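Local coordinates for LPG0439 HIT-related domain-containing protein (Legionella pneumophila subsp. pneumophila, PDB 5L0L), which is of unknown function but belongs to the HIT-like family, consistent with nucleotide-related chemistry, and is represented here by a HIT-related part of a predicted membrane protein, at residues S25-T30 with L188-Y193; I51-L56 with S84-V89; Y37-N42 with N80-L85; D18-G23 with T210-K215; E91-I96 with L183-L188. All coordinates share one frame; numbering follows the deposited sequence. Where two conformers were deposited one is given.

Contact 1: residues S25-T30 with L188-Y193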
# COMPACT_ATOMS: atom_id res chain seq x y z
N SER A 25 -0.06 -19.90 7.33
CA SER A 25 0.08 -19.75 5.89
C SER A 25 -1.22 -20.06 5.12
O SER A 25 -1.87 -21.11 5.33
CB SER A 25 1.26 -20.61 5.40
OG SER A 25 1.41 -20.43 4.00
N ILE A 26 -1.57 -19.15 4.22
CA ILE A 26 -2.69 -19.29 3.31
C ILE A 26 -2.23 -19.90 1.98
O ILE A 26 -2.84 -20.86 1.50
CB ILE A 26 -3.39 -17.95 3.06
CG1 ILE A 26 -3.97 -17.40 4.38
CG2 ILE A 26 -4.46 -18.06 1.96
CD1 ILE A 26 -4.27 -15.91 4.36
N ALA A 27 -1.19 -19.32 1.39
CA ALA A 27 -0.77 -19.74 0.02
C ALA A 27 0.61 -19.27 -0.34
O ALA A 27 1.15 -18.35 0.28
CB ALA A 27 -1.76 -19.23 -1.04
N VAL A 28 1.17 -19.91 -1.37
CA VAL A 28 2.31 -19.38 -2.09
C VAL A 28 1.85 -19.04 -3.51
O VAL A 28 1.11 -19.80 -4.15
CB VAL A 28 3.51 -20.36 -2.08
CG1 VAL A 28 4.62 -19.89 -2.99
CG2 VAL A 28 4.05 -20.54 -0.66
N ILE A 29 2.29 -17.88 -3.99
CA ILE A 29 1.88 -17.33 -5.28
C ILE A 29 3.14 -16.98 -6.07
O ILE A 29 4.00 -16.26 -5.56
CB ILE A 29 0.94 -16.13 -5.10
CG1 ILE A 29 -0.19 -16.56 -4.13
CG2 ILE A 29 0.48 -15.60 -6.46
CD1 ILE A 29 -1.37 -15.65 -3.89
N THR A 30 3.22 -17.51 -7.30
CA THR A 30 4.38 -17.28 -8.18
C THR A 30 3.95 -16.37 -9.32
O THR A 30 2.91 -16.59 -9.94
CB THR A 30 4.94 -18.59 -8.74
OG1 THR A 30 5.41 -19.39 -7.65
CG2 THR A 30 6.12 -18.32 -9.69
N LEU A 188 -10.44 -20.87 1.12
CA LEU A 188 -11.59 -21.15 0.29
C LEU A 188 -11.93 -19.99 -0.64
O LEU A 188 -12.15 -20.20 -1.84
CB LEU A 188 -12.80 -21.56 1.12
CG LEU A 188 -14.05 -21.90 0.31
CD1 LEU A 188 -13.79 -23.03 -0.67
CD2 LEU A 188 -15.21 -22.25 1.25
N LYS A 189 -11.97 -18.76 -0.11
CA LYS A 189 -12.32 -17.62 -0.94
C LYS A 189 -11.26 -17.41 -2.03
O LYS A 189 -11.59 -17.09 -3.16
CB LYS A 189 -12.53 -16.35 -0.11
CG LYS A 189 -13.75 -16.37 0.81
CD LYS A 189 -15.03 -16.62 0.07
CE LYS A 189 -16.30 -16.47 0.92
NZ LYS A 189 -17.38 -17.09 0.09
N LEU A 190 -10.00 -17.62 -1.69
CA LEU A 190 -8.93 -17.50 -2.68
C LEU A 190 -9.05 -18.57 -3.75
O LEU A 190 -8.95 -18.28 -4.96
CB LEU A 190 -7.57 -17.54 -2.00
CG LEU A 190 -6.35 -17.46 -2.93
CD1 LEU A 190 -6.37 -16.22 -3.79
CD2 LEU A 190 -5.09 -17.57 -2.09
N ALA A 191 -9.29 -19.81 -3.31
CA ALA A 191 -9.40 -20.93 -4.25
C ALA A 191 -10.60 -20.71 -5.18
O ALA A 191 -10.48 -20.95 -6.39
CB ALA A 191 -9.50 -22.27 -3.53
N GLU A 192 -11.71 -20.21 -4.63
CA GLU A 192 -12.88 -19.88 -5.47
C GLU A 192 -12.54 -18.80 -6.48
O GLU A 192 -12.91 -18.87 -7.67
CB GLU A 192 -14.06 -19.44 -4.62
CG GLU A 192 -14.71 -20.60 -3.89
CD GLU A 192 -15.69 -20.21 -2.81
OE1 GLU A 192 -15.77 -19.04 -2.41
OE2 GLU A 192 -16.41 -21.10 -2.32
N TYR A 193 -11.86 -17.77 -6.00
CA TYR A 193 -11.54 -16.63 -6.86
C TYR A 193 -10.66 -17.04 -8.03
O TYR A 193 -10.86 -16.57 -9.16
CB TYR A 193 -10.89 -15.46 -6.09
CG TYR A 193 -10.79 -14.24 -6.98
CD1 TYR A 193 -11.94 -13.53 -7.34
CD2 TYR A 193 -9.59 -13.87 -7.56
CE1 TYR A 193 -11.87 -12.43 -8.20
CE2 TYR A 193 -9.51 -12.79 -8.42
CZ TYR A 193 -10.64 -12.07 -8.73
OH TYR A 193 -10.56 -10.98 -9.61
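L190 reaches from helix 176-194 to strand 25-31 and carries its half of this contact alone. Its CB leaves the helix toward the strand, and CG stands anti to the backbone N (chi1 179°), which carries the isopropyl fork on toward the sheet. One prong of the fork does the touching: CD2 of L190 lies 3.9 Å from CB of A27 and 4.1 Å from CG2 of I26. The methyl thus rests against two consecutive strand residues, A27 meeting it with CB and I26 with its short branch, while CD1 of I26 packs on CG2 of I51. Two neighbours can both face the helix because I26 and A27 form a classic beta bulge opposite V39, which breaks the usual alternation of sides; backbone bonds tie both of them to V39. I29 is the next strand residue on this side, but it approaches L190 less closely and packs on L85. The contact is buried and wholly apolar. Strand 25-31 runs between strands 35-41 and 207-211 of the antiparallel sheet, and helix 176-194 packs against this part of it, with Y193 turned to helix 73-92 and to V73 of the second subunit.

Contact 2: residues I51-L56 with S84-V89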
# COMPACT_ATOMS: atom_id res chain seq x y z
N ILE A 51 -3.32 -9.79 6.85
CA ILE A 51 -2.37 -10.69 6.21
C ILE A 51 -1.04 -9.97 5.96
O ILE A 51 -0.97 -8.74 5.96
CB ILE A 51 -2.89 -11.27 4.88
CG1 ILE A 51 -3.17 -10.15 3.88
CG2 ILE A 51 -4.09 -12.18 5.15
CD1 ILE A 51 -3.45 -10.64 2.48
N ILE A 52 0.00 -10.77 5.79
CA ILE A 52 1.31 -10.29 5.31
C ILE A 52 1.56 -10.98 3.97
O ILE A 52 1.41 -12.20 3.84
CB ILE A 52 2.43 -10.66 6.27
CG1 ILE A 52 2.15 -10.11 7.68
CG2 ILE A 52 3.79 -10.15 5.76
CD1 ILE A 52 3.02 -10.72 8.76
N ILE A 53 1.92 -10.19 2.97
CA ILE A 53 2.30 -10.68 1.67
C ILE A 53 3.79 -10.40 1.59
O ILE A 53 4.20 -9.23 1.75
CB ILE A 53 1.57 -9.93 0.54
CG1 ILE A 53 0.06 -10.08 0.73
CG2 ILE A 53 2.05 -10.44 -0.83
CD1 ILE A 53 -0.77 -9.37 -0.32
N ARG A 54 4.58 -11.46 1.40
CA ARG A 54 6.02 -11.38 1.50
C ARG A 54 6.72 -12.02 0.31
O ARG A 54 6.34 -13.09 -0.16
CB ARG A 54 6.48 -12.01 2.83
CG ARG A 54 7.99 -12.18 2.99
CD ARG A 54 8.42 -13.53 2.49
NE ARG A 54 9.84 -13.83 2.76
CZ ARG A 54 10.32 -14.48 3.83
NH1 ARG A 54 9.53 -14.93 4.80
NH2 ARG A 54 11.62 -14.68 3.91
N TYR A 55 7.76 -11.34 -0.17
CA TYR A 55 8.56 -11.86 -1.28
C TYR A 55 9.55 -12.85 -0.69
O TYR A 55 10.35 -12.49 0.16
CB TYR A 55 9.31 -10.70 -1.92
CG TYR A 55 10.31 -11.09 -2.98
CD1 TYR A 55 9.98 -11.97 -4.00
CD2 TYR A 55 11.59 -10.51 -2.99
CE1 TYR A 55 10.92 -12.31 -4.99
CE2 TYR A 55 12.52 -10.84 -3.98
CZ TYR A 55 12.18 -11.76 -4.96
OH TYR A 55 13.11 -12.07 -5.97
N LEU A 56 9.48 -14.09 -1.15
CA LEU A 56 10.36 -15.16 -0.70
C LEU A 56 11.70 -15.14 -1.44
O LEU A 56 12.75 -15.00 -0.84
CB LEU A 56 9.68 -16.53 -0.89
CG LEU A 56 8.40 -16.77 -0.11
CD1 LEU A 56 7.60 -17.95 -0.68
CD2 LEU A 56 8.74 -17.00 1.35
N SER A 84 -2.90 -7.04 -5.50
CA SER A 84 -4.11 -6.82 -6.30
C SER A 84 -5.04 -8.04 -6.26
O SER A 84 -6.26 -7.89 -6.09
CB SER A 84 -3.74 -6.50 -7.74
OG SER A 84 -2.99 -5.29 -7.79
N LEU A 85 -4.46 -9.23 -6.37
CA LEU A 85 -5.21 -10.50 -6.25
C LEU A 85 -5.89 -10.59 -4.88
O LEU A 85 -7.09 -10.80 -4.78
CB LEU A 85 -4.28 -11.70 -6.46
CG LEU A 85 -4.84 -13.08 -6.10
CD1 LEU A 85 -6.08 -13.36 -6.91
CD2 LEU A 85 -3.80 -14.19 -6.32
N MSE A 86 -5.11 -10.41 -3.81
CA MSE A 86 -5.64 -10.57 -2.46
C MSE A 86 -6.70 -9.57 -2.11
O MSE A 86 -7.57 -9.88 -1.29
CB MSE A 86 -4.56 -10.60 -1.38
CG MSE A 86 -3.59 -11.76 -1.50
SE MSE A 86 -4.47 -13.52 -1.54
CE MSE A 86 -5.47 -13.37 0.12
N THR A 87 -6.68 -8.36 -2.70
CA THR A 87 -7.78 -7.43 -2.44
C THR A 87 -9.18 -8.03 -2.72
O THR A 87 -10.15 -7.68 -2.04
CB THR A 87 -7.69 -6.11 -3.23
OG1 THR A 87 -7.84 -6.37 -4.64
CG2 THR A 87 -6.37 -5.35 -2.93
N GLN A 88 -9.26 -8.95 -3.69
CA GLN A 88 -10.53 -9.54 -4.06
C GLN A 88 -11.09 -10.49 -3.00
O GLN A 88 -12.31 -10.65 -2.90
CB GLN A 88 -10.44 -10.20 -5.44
CG GLN A 88 -10.00 -9.20 -6.53
CD GLN A 88 -10.86 -7.96 -6.58
OE1 GLN A 88 -12.04 -8.01 -6.96
NE2 GLN A 88 -10.30 -6.82 -6.14
N VAL A 89 -10.21 -11.09 -2.20
CA VAL A 89 -10.67 -11.91 -1.08
C VAL A 89 -11.38 -11.02 -0.03
O VAL A 89 -12.46 -11.35 0.43
CB VAL A 89 -9.54 -12.72 -0.46
CG1 VAL A 89 -10.01 -13.39 0.80
CG2 VAL A 89 -9.00 -13.72 -1.47
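M86, a selenomethionine, puts the base of its side chain against the ends of two isoleucines of strand 51-58. CD1 of I53 sits 3.9 Å from CG of M86, and CD1 of I51 lies 4.0 Å from CB of M86. Both terminal methyls therefore meet the CB-CG part of the residue, and I51 makes a further contact, its CD1 lying 4.1 Å from CE of M86. That second touch depends on the fold of the long chain: chi2 (-55°) and chi3 (-56°) are both bent, so CE curls back to I51. The isoleucines point the same way from alternate strand positions, yet with different torsions. I53 holds CG1 beside the backbone N (chi1 -58°), whereas in I51 it lies between N and the carbonyl carbon.

Farther out, backbone bonds to M131 and L129 fix I51 and I53 in the sheet, while M131 also packs on M86 and F186 on I51. On the helix, OG1 of T87 donates to O of S84 at 2.6 Å and accepts from NE2 of Q88 at 2.9 Å. S84 and T87 point away from the strand and pack on N80 and Q76 of the second subunit; Q88 packs on V73 of that subunit. No hydrogen bond or ion pair crosses between strand and helix here; helix 73-92 is held to the sheet at this point by buried apolar packing, while S84, T87 and Q88 of the same helix also meet the second subunit.

Contact 3: residues Y37-N42 with N80-L85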
# COMPACT_ATOMS: atom_id res chain seq x y z
N TYR A 37 6.06 -15.56 -3.78
CA TYR A 37 5.53 -14.76 -2.65
C TYR A 37 4.69 -15.63 -1.72
O TYR A 37 4.01 -16.55 -2.19
CB TYR A 37 4.65 -13.61 -3.19
CG TYR A 37 5.40 -12.68 -4.11
CD1 TYR A 37 5.52 -12.97 -5.46
CD2 TYR A 37 6.03 -11.54 -3.62
CE1 TYR A 37 6.22 -12.14 -6.32
CE2 TYR A 37 6.74 -10.70 -4.47
CZ TYR A 37 6.86 -11.02 -5.82
OH TYR A 37 7.57 -10.20 -6.66
N SER A 38 4.76 -15.38 -0.41
CA SER A 38 3.90 -16.02 0.58
C SER A 38 2.80 -15.07 1.04
O SER A 38 3.01 -13.87 1.09
CB SER A 38 4.68 -16.50 1.80
OG SER A 38 5.23 -15.43 2.51
N VAL A 39 1.63 -15.62 1.29
CA VAL A 39 0.52 -14.93 1.87
C VAL A 39 0.17 -15.66 3.16
O VAL A 39 -0.19 -16.85 3.13
CB VAL A 39 -0.69 -14.90 0.92
CG1 VAL A 39 -1.87 -14.23 1.60
CG2 VAL A 39 -0.30 -14.24 -0.42
N ILE A 40 0.27 -14.98 4.31
CA ILE A 40 -0.02 -15.59 5.61
C ILE A 40 -0.91 -14.66 6.43
O ILE A 40 -0.87 -13.44 6.25
CB ILE A 40 1.27 -15.97 6.41
CG1 ILE A 40 1.94 -14.73 7.01
CG2 ILE A 40 2.28 -16.71 5.52
CD1 ILE A 40 3.13 -15.05 7.89
N LEU A 41 -1.71 -15.21 7.33
CA LEU A 41 -2.35 -14.36 8.34
C LEU A 41 -1.26 -13.88 9.31
O LEU A 41 -0.32 -14.63 9.64
CB LEU A 41 -3.48 -15.06 9.09
CG LEU A 41 -4.77 -15.24 8.31
CD1 LEU A 41 -5.64 -16.25 9.05
CD2 LEU A 41 -5.52 -13.92 8.15
N ASN A 42 -1.37 -12.64 9.74
CA ASN A 42 -0.40 -12.07 10.67
C ASN A 42 -0.45 -12.85 12.00
O ASN A 42 -1.50 -12.87 12.64
CB ASN A 42 -0.68 -10.59 10.89
CG ASN A 42 0.43 -9.91 11.66
OD1 ASN A 42 0.80 -10.36 12.75
ND2 ASN A 42 0.95 -8.82 11.12
N ASN A 80 3.07 -6.22 -5.68
CA ASN A 80 1.87 -5.44 -5.92
C ASN A 80 0.81 -6.18 -6.72
O ASN A 80 -0.37 -5.94 -6.53
CB ASN A 80 2.24 -4.10 -6.57
CG ASN A 80 2.93 -3.16 -5.60
OD1 ASN A 80 3.28 -3.53 -4.48
ND2 ASN A 80 3.08 -1.92 -5.98
N ASP A 81 1.23 -7.06 -7.63
CA ASP A 81 0.27 -7.92 -8.34
C ASP A 81 -0.41 -8.91 -7.37
O ASP A 81 -1.62 -9.12 -7.43
CB ASP A 81 0.96 -8.73 -9.46
CG ASP A 81 1.29 -7.90 -10.69
OD1 ASP A 81 0.82 -6.75 -10.86
OD2 ASP A 81 2.05 -8.45 -11.56
N VAL A 82 0.39 -9.54 -6.51
CA VAL A 82 -0.16 -10.46 -5.51
C VAL A 82 -1.12 -9.69 -4.57
O VAL A 82 -2.22 -10.19 -4.21
CB VAL A 82 0.94 -11.17 -4.72
CG1 VAL A 82 0.33 -12.03 -3.61
CG2 VAL A 82 1.77 -12.06 -5.65
N ALA A 83 -0.74 -8.46 -4.19
CA ALA A 83 -1.65 -7.59 -3.45
C ALA A 83 -2.97 -7.35 -4.20
O ALA A 83 -4.05 -7.48 -3.62
CB ALA A 83 -0.96 -6.28 -3.04
N SER A 84 -2.90 -7.04 -5.50
CA SER A 84 -4.11 -6.82 -6.30
C SER A 84 -5.04 -8.04 -6.26
O SER A 84 -6.26 -7.89 -6.09
CB SER A 84 -3.74 -6.50 -7.74
OG SER A 84 -2.99 -5.29 -7.79
N LEU A 85 -4.46 -9.23 -6.37
CA LEU A 85 -5.21 -10.50 -6.25
C LEU A 85 -5.89 -10.59 -4.88
O LEU A 85 -7.09 -10.80 -4.78
CB LEU A 85 -4.28 -11.70 -6.46
CG LEU A 85 -4.84 -13.08 -6.10
CD1 LEU A 85 -6.08 -13.36 -6.91
CD2 LEU A 85 -3.80 -14.19 -6.32
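Apolar packing makes the whole of this contact, with V82 of helix 73-92 dividing its two methyls between two residues of strand 35-41. CG1 of V82 meets CG2 of V39 at 3.9 Å, the two valines sliding past one another in opposite directions. CG2 of V82 turns to Y37, where it is 3.9 Å from CD1, 4.0 Å from CG and 4.1 Å from CB, so it lies by the root of the ring, reaching it obliquely. With CG1 anti to the backbone N (chi1 175°) and CG2 beside it, the valine spans two alternate positions, Y37 and V39, on the same side of the strand.

Polar interactions lie within the helix or lead outward. O of N80 accepts two hydrogen bonds from S84, from N at 2.9 Å and from OG at 3.0 Å, and these donors approach opposite faces of its carbonyl plane. The phenol of Y37 reaches the same helix nearer its N-terminal end, bonding through OH to O of E75. D81 makes a salt bridge with R32.

A tyrosine thus lends its hydrocarbon base to the buried core and has its hydroxyl satisfied by a helix carbonyl, so Y37 joins strand to helix by both packing and a polar bond.

Contact 4: residues D18-G23 with T210-K215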
# COMPACT_ATOMS: atom_id res chain seq x y z
N ASP A 18 11.83 -19.85 8.38
CA ASP A 18 10.84 -20.90 8.71
C ASP A 18 9.48 -20.22 8.92
O ASP A 18 8.88 -20.27 10.02
CB ASP A 18 11.28 -21.70 9.95
CG ASP A 18 10.40 -22.94 10.21
OD1 ASP A 18 9.58 -23.34 9.35
OD2 ASP A 18 10.53 -23.51 11.31
N TYR A 19 8.99 -19.59 7.85
CA TYR A 19 7.82 -18.70 7.96
C TYR A 19 6.50 -19.39 8.21
O TYR A 19 5.54 -18.72 8.69
CB TYR A 19 7.71 -17.80 6.72
CG TYR A 19 7.22 -18.50 5.46
CD1 TYR A 19 8.10 -19.12 4.57
CD2 TYR A 19 5.86 -18.49 5.15
CE1 TYR A 19 7.63 -19.73 3.42
CE2 TYR A 19 5.39 -19.10 4.01
CZ TYR A 19 6.27 -19.71 3.14
OH TYR A 19 5.75 -20.30 2.02
N THR A 20 6.42 -20.70 7.89
CA THR A 20 5.15 -21.46 8.06
C THR A 20 4.95 -22.00 9.47
O THR A 20 3.83 -22.42 9.78
CB THR A 20 4.97 -22.67 7.09
OG1 THR A 20 5.90 -23.71 7.42
CG2 THR A 20 5.13 -22.25 5.62
N ARG A 21 6.00 -21.99 10.30
CA ARG A 21 5.94 -22.59 11.65
C ARG A 21 4.90 -21.96 12.56
O ARG A 21 4.33 -22.65 13.41
CB ARG A 21 7.32 -22.54 12.35
CG ARG A 21 7.39 -23.32 13.68
CD ARG A 21 8.76 -23.21 14.34
NE ARG A 21 9.16 -21.81 14.54
CZ ARG A 21 10.31 -21.22 14.16
NH1 ARG A 21 10.50 -19.92 14.42
NH2 ARG A 21 11.28 -21.91 13.54
N ALA A 22 4.63 -20.67 12.39
CA ALA A 22 3.56 -20.00 13.15
C ALA A 22 2.17 -20.58 12.86
O ALA A 22 1.24 -20.32 13.64
CB ALA A 22 3.59 -18.49 12.90
N GLY A 23 2.02 -21.32 11.76
CA GLY A 23 0.78 -22.03 11.42
C GLY A 23 -0.26 -21.13 10.82
O GLY A 23 -1.47 -21.33 11.04
N THR A 210 -0.78 -21.66 -5.16
CA THR A 210 -0.83 -22.94 -4.48
C THR A 210 -1.26 -22.73 -3.01
O THR A 210 -0.49 -22.19 -2.20
CB THR A 210 0.55 -23.64 -4.52
OG1 THR A 210 0.97 -23.77 -5.88
CG2 THR A 210 0.48 -25.05 -3.91
N ILE A 211 -2.45 -23.21 -2.67
CA ILE A 211 -2.98 -23.12 -1.31
C ILE A 211 -2.12 -24.00 -0.41
O ILE A 211 -1.76 -25.11 -0.80
CB ILE A 211 -4.42 -23.63 -1.21
CG1 ILE A 211 -5.37 -22.79 -2.07
CG2 ILE A 211 -4.89 -23.68 0.25
CD1 ILE A 211 -5.50 -21.34 -1.72
N HIS A 212 -1.77 -23.52 0.77
CA HIS A 212 -0.98 -24.28 1.74
C HIS A 212 -1.85 -25.33 2.45
O HIS A 212 -2.80 -24.97 3.11
CB HIS A 212 -0.39 -23.35 2.79
CG HIS A 212 0.42 -24.06 3.84
ND1 HIS A 212 1.74 -24.37 3.66
CD2 HIS A 212 0.10 -24.49 5.08
CE1 HIS A 212 2.21 -24.95 4.75
NE2 HIS A 212 1.23 -25.05 5.62
N ASP A 213 -1.53 -26.61 2.31
CA ASP A 213 -2.22 -27.65 3.09
C ASP A 213 -1.72 -27.65 4.54
O ASP A 213 -0.51 -27.69 4.77
CB ASP A 213 -2.02 -29.05 2.49
CG ASP A 213 -2.68 -29.20 1.13
OD1 ASP A 213 -3.54 -28.37 0.78
OD2 ASP A 213 -2.35 -30.17 0.40
N LYS A 214 -2.63 -27.56 5.50
CA LYS A 214 -2.28 -27.65 6.93
C LYS A 214 -1.52 -28.95 7.25
O LYS A 214 -1.84 -30.02 6.71
CB LYS A 214 -3.53 -27.56 7.82
CG LYS A 214 -3.79 -26.21 8.45
CD LYS A 214 -4.74 -26.35 9.63
CE LYS A 214 -5.01 -25.00 10.30
NZ LYS A 214 -3.81 -24.46 10.97
N LYS A 215 -0.51 -28.84 8.11
CA LYS A 215 0.39 -29.95 8.46
C LYS A 215 0.20 -30.32 9.94
O LYS A 215 0.06 -31.50 10.28
CB LYS A 215 1.84 -29.58 8.17
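T20 and H212 meet obliquely at the surface, the methyl of the one against the imidazole of the other. CG2 of T20 approaches CE1 of H212 to 4.1 Å. H212 holds CG anti to its backbone N (chi1 179°), which swings the ring from the C-terminal tail toward the 18-23 loop. In T20, OG1 lies between the backbone N and the carbonyl carbon (chi1 69°), which leaves CG2 beside N; this methyl also stands 3.5 Å above one face of the Y19 ring, offset toward the rim. That methyl is thus bordered by both a phenol ring and an imidazole.

The second point of approach is between a lysine end and a carbonyl. NZ of K214 comes to 3.9 Å from O of G23, too far for a hydrogen bond, though the positive end may still be weakly drawn to the carbonyl oxygen. The aliphatic chain of K214 is extended until its last torsion bends (chi4 -68°), and it packs on L183 and K187 of helix 176-194.

The loop itself is shaped by two type I beta turns, D18 to R21 and T20 to G23; N of G23 bonds to O of T20 at 2.9 Å. D18 and R21 add a salt bridge, OD2 to NH2, within the first turn. These overlapping type I turns lead into strand 25-31 and pack at the surface beside the tail that leaves edge strand 207-211.

Contact 5: residues E91-I96 with L183-L188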
# COMPACT_ATOMS: atom_id res chain seq x y z
N GLU A 91 -12.78 -8.13 -0.60
CA GLU A 91 -14.01 -7.67 -1.28
C GLU A 91 -15.11 -8.74 -1.17
O GLU A 91 -16.25 -8.41 -0.82
CB GLU A 91 -13.73 -7.34 -2.76
CG GLU A 91 -14.86 -6.64 -3.49
CD GLU A 91 -14.94 -5.14 -3.21
OE1 GLU A 91 -16.10 -4.62 -3.27
OE2 GLU A 91 -13.87 -4.46 -3.00
N LYS A 92 -14.78 -10.00 -1.43
CA LYS A 92 -15.76 -11.10 -1.34
C LYS A 92 -16.24 -11.42 0.07
O LYS A 92 -17.23 -12.14 0.25
CB LYS A 92 -15.14 -12.37 -1.89
CG LYS A 92 -15.07 -12.44 -3.38
CD LYS A 92 -14.15 -13.58 -3.74
CE LYS A 92 -14.85 -14.92 -3.56
NZ LYS A 92 -13.93 -15.98 -3.94
N LEU A 93 -15.49 -10.98 1.07
CA LEU A 93 -15.92 -11.02 2.47
C LEU A 93 -16.78 -9.83 2.89
O LEU A 93 -17.34 -9.85 3.99
CB LEU A 93 -14.71 -11.14 3.40
CG LEU A 93 -13.93 -12.44 3.32
CD1 LEU A 93 -12.59 -12.29 4.01
CD2 LEU A 93 -14.76 -13.59 3.93
N GLY A 94 -16.94 -8.83 2.03
CA GLY A 94 -17.75 -7.67 2.30
C GLY A 94 -17.02 -6.56 3.02
O GLY A 94 -17.66 -5.67 3.62
N LEU A 95 -15.68 -6.58 2.94
CA LEU A 95 -14.85 -5.62 3.67
C LEU A 95 -14.28 -4.54 2.76
O LEU A 95 -14.05 -4.77 1.56
CB LEU A 95 -13.69 -6.36 4.32
CG LEU A 95 -14.16 -7.43 5.33
CD1 LEU A 95 -13.03 -8.36 5.71
CD2 LEU A 95 -14.75 -6.75 6.54
N ILE A 96 -14.00 -3.38 3.36
CA ILE A 96 -13.22 -2.33 2.69
C ILE A 96 -11.76 -2.80 2.77
O ILE A 96 -11.30 -3.18 3.83
CB ILE A 96 -13.33 -1.01 3.46
CG1 ILE A 96 -14.73 -0.45 3.33
CG2 ILE A 96 -12.26 -0.01 2.98
CD1 ILE A 96 -15.01 0.65 4.35
N LEU A 183 -8.38 -18.77 8.63
CA LEU A 183 -7.47 -19.42 7.65
C LEU A 183 -8.23 -20.23 6.63
O LEU A 183 -8.07 -20.05 5.42
CB LEU A 183 -6.50 -20.36 8.37
CG LEU A 183 -5.23 -19.85 9.04
CD1 LEU A 183 -4.53 -20.95 9.82
CD2 LEU A 183 -4.24 -19.30 8.03
N ALA A 184 -9.11 -21.10 7.11
CA ALA A 184 -9.91 -21.94 6.22
C ALA A 184 -10.73 -21.09 5.25
O ALA A 184 -10.82 -21.42 4.06
CB ALA A 184 -10.82 -22.86 7.05
N MSE A 185 -11.32 -19.98 5.73
CA MSE A 185 -12.15 -19.15 4.86
C MSE A 185 -11.32 -18.37 3.87
O MSE A 185 -11.73 -18.22 2.72
CB MSE A 185 -13.08 -18.25 5.66
CG MSE A 185 -14.15 -17.56 4.83
SE MSE A 185 -15.33 -18.83 3.89
CE MSE A 185 -16.49 -19.34 5.28
N PHE A 186 -10.15 -17.85 4.29
CA PHE A 186 -9.26 -17.18 3.34
C PHE A 186 -8.84 -18.14 2.22
O PHE A 186 -8.88 -17.77 1.04
CB PHE A 186 -8.04 -16.57 4.01
CG PHE A 186 -8.25 -15.12 4.41
CD1 PHE A 186 -9.08 -14.80 5.46
CD2 PHE A 186 -7.62 -14.09 3.72
CE1 PHE A 186 -9.29 -13.47 5.84
CE2 PHE A 186 -7.81 -12.75 4.11
CZ PHE A 186 -8.64 -12.45 5.17
N LYS A 187 -8.48 -19.37 2.59
CA LYS A 187 -8.10 -20.37 1.58
C LYS A 187 -9.24 -20.67 0.59
O LYS A 187 -9.03 -20.68 -0.61
CB LYS A 187 -7.64 -21.67 2.24
CG LYS A 187 -6.31 -21.58 2.93
CD LYS A 187 -5.99 -22.85 3.67
CE LYS A 187 -4.70 -22.74 4.47
NZ LYS A 187 -4.43 -23.97 5.25
N LEU A 188 -10.44 -20.87 1.12
CA LEU A 188 -11.59 -21.15 0.29
C LEU A 188 -11.93 -19.99 -0.64
O LEU A 188 -12.15 -20.20 -1.84
CB LEU A 188 -12.80 -21.56 1.12
CG LEU A 188 -14.05 -21.90 0.31
CD1 LEU A 188 -13.79 -23.03 -0.67
CD2 LEU A 188 -15.21 -22.25 1.25
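Residues 91-96 carry the chain out of helix 73-92, while 183-188 are a continuous piece of helix 176-194; the closest CA pair is L93 and F186, 9.1 Å apart. G94 adopts positive phi (87°) and closes the helix end in a Schellman motif, its N bonding to O of E91 at 3.0 Å. This turn leaves L93 directed at the second helix.

L93 splits its two methyls between consecutive helix residues. CD1 approaches the F186 ring obliquely, 4.0 Å from CE1 and 4.1 Å from CZ, the two side chains crossing at about a right angle. CD2 lies 4.1 Å from CG of the selenomethionine M185, and these side chains slide past each other in opposite directions. M185 bends at chi2 (60°) and chi3 (79°), so its selenium and CE turn off beyond the CG that does the touching. F186 leaves its backbone away from L93, but its ring reaches back far enough for CE1 and CZ to meet L93; Y90 packs edge-to-face with it.

Through L93 the end of helix 73-92 thus packs against helix 176-194, while the Schellman cap at G94 has the apolar contact proper to that motif, Y90 with L95.

In the fold
From the N terminus, the 18-23 loop opens contact 4, which closes only at the C-terminal tail and so encloses all the others. Strand 25-31 opens contact 1, closed by helix 176-194 and nested inside contact 4. Within it, strands 35-41 and 51-58 open contacts 3 and 2, both ending on helix 73-92 with S84 and L85 in common. Still inside contact 1, contact 5 follows contacts 2 and 3 in series, from the end of that helix to helix 176-194, sharing L188 with contact 1. Contacts 1, 2 and 3 thus lay two helices on one antiparallel sheet, contact 5 joins the end of helix 73-92 to helix 176-194, and contact 4 ties loop to tail at the sheet's margin.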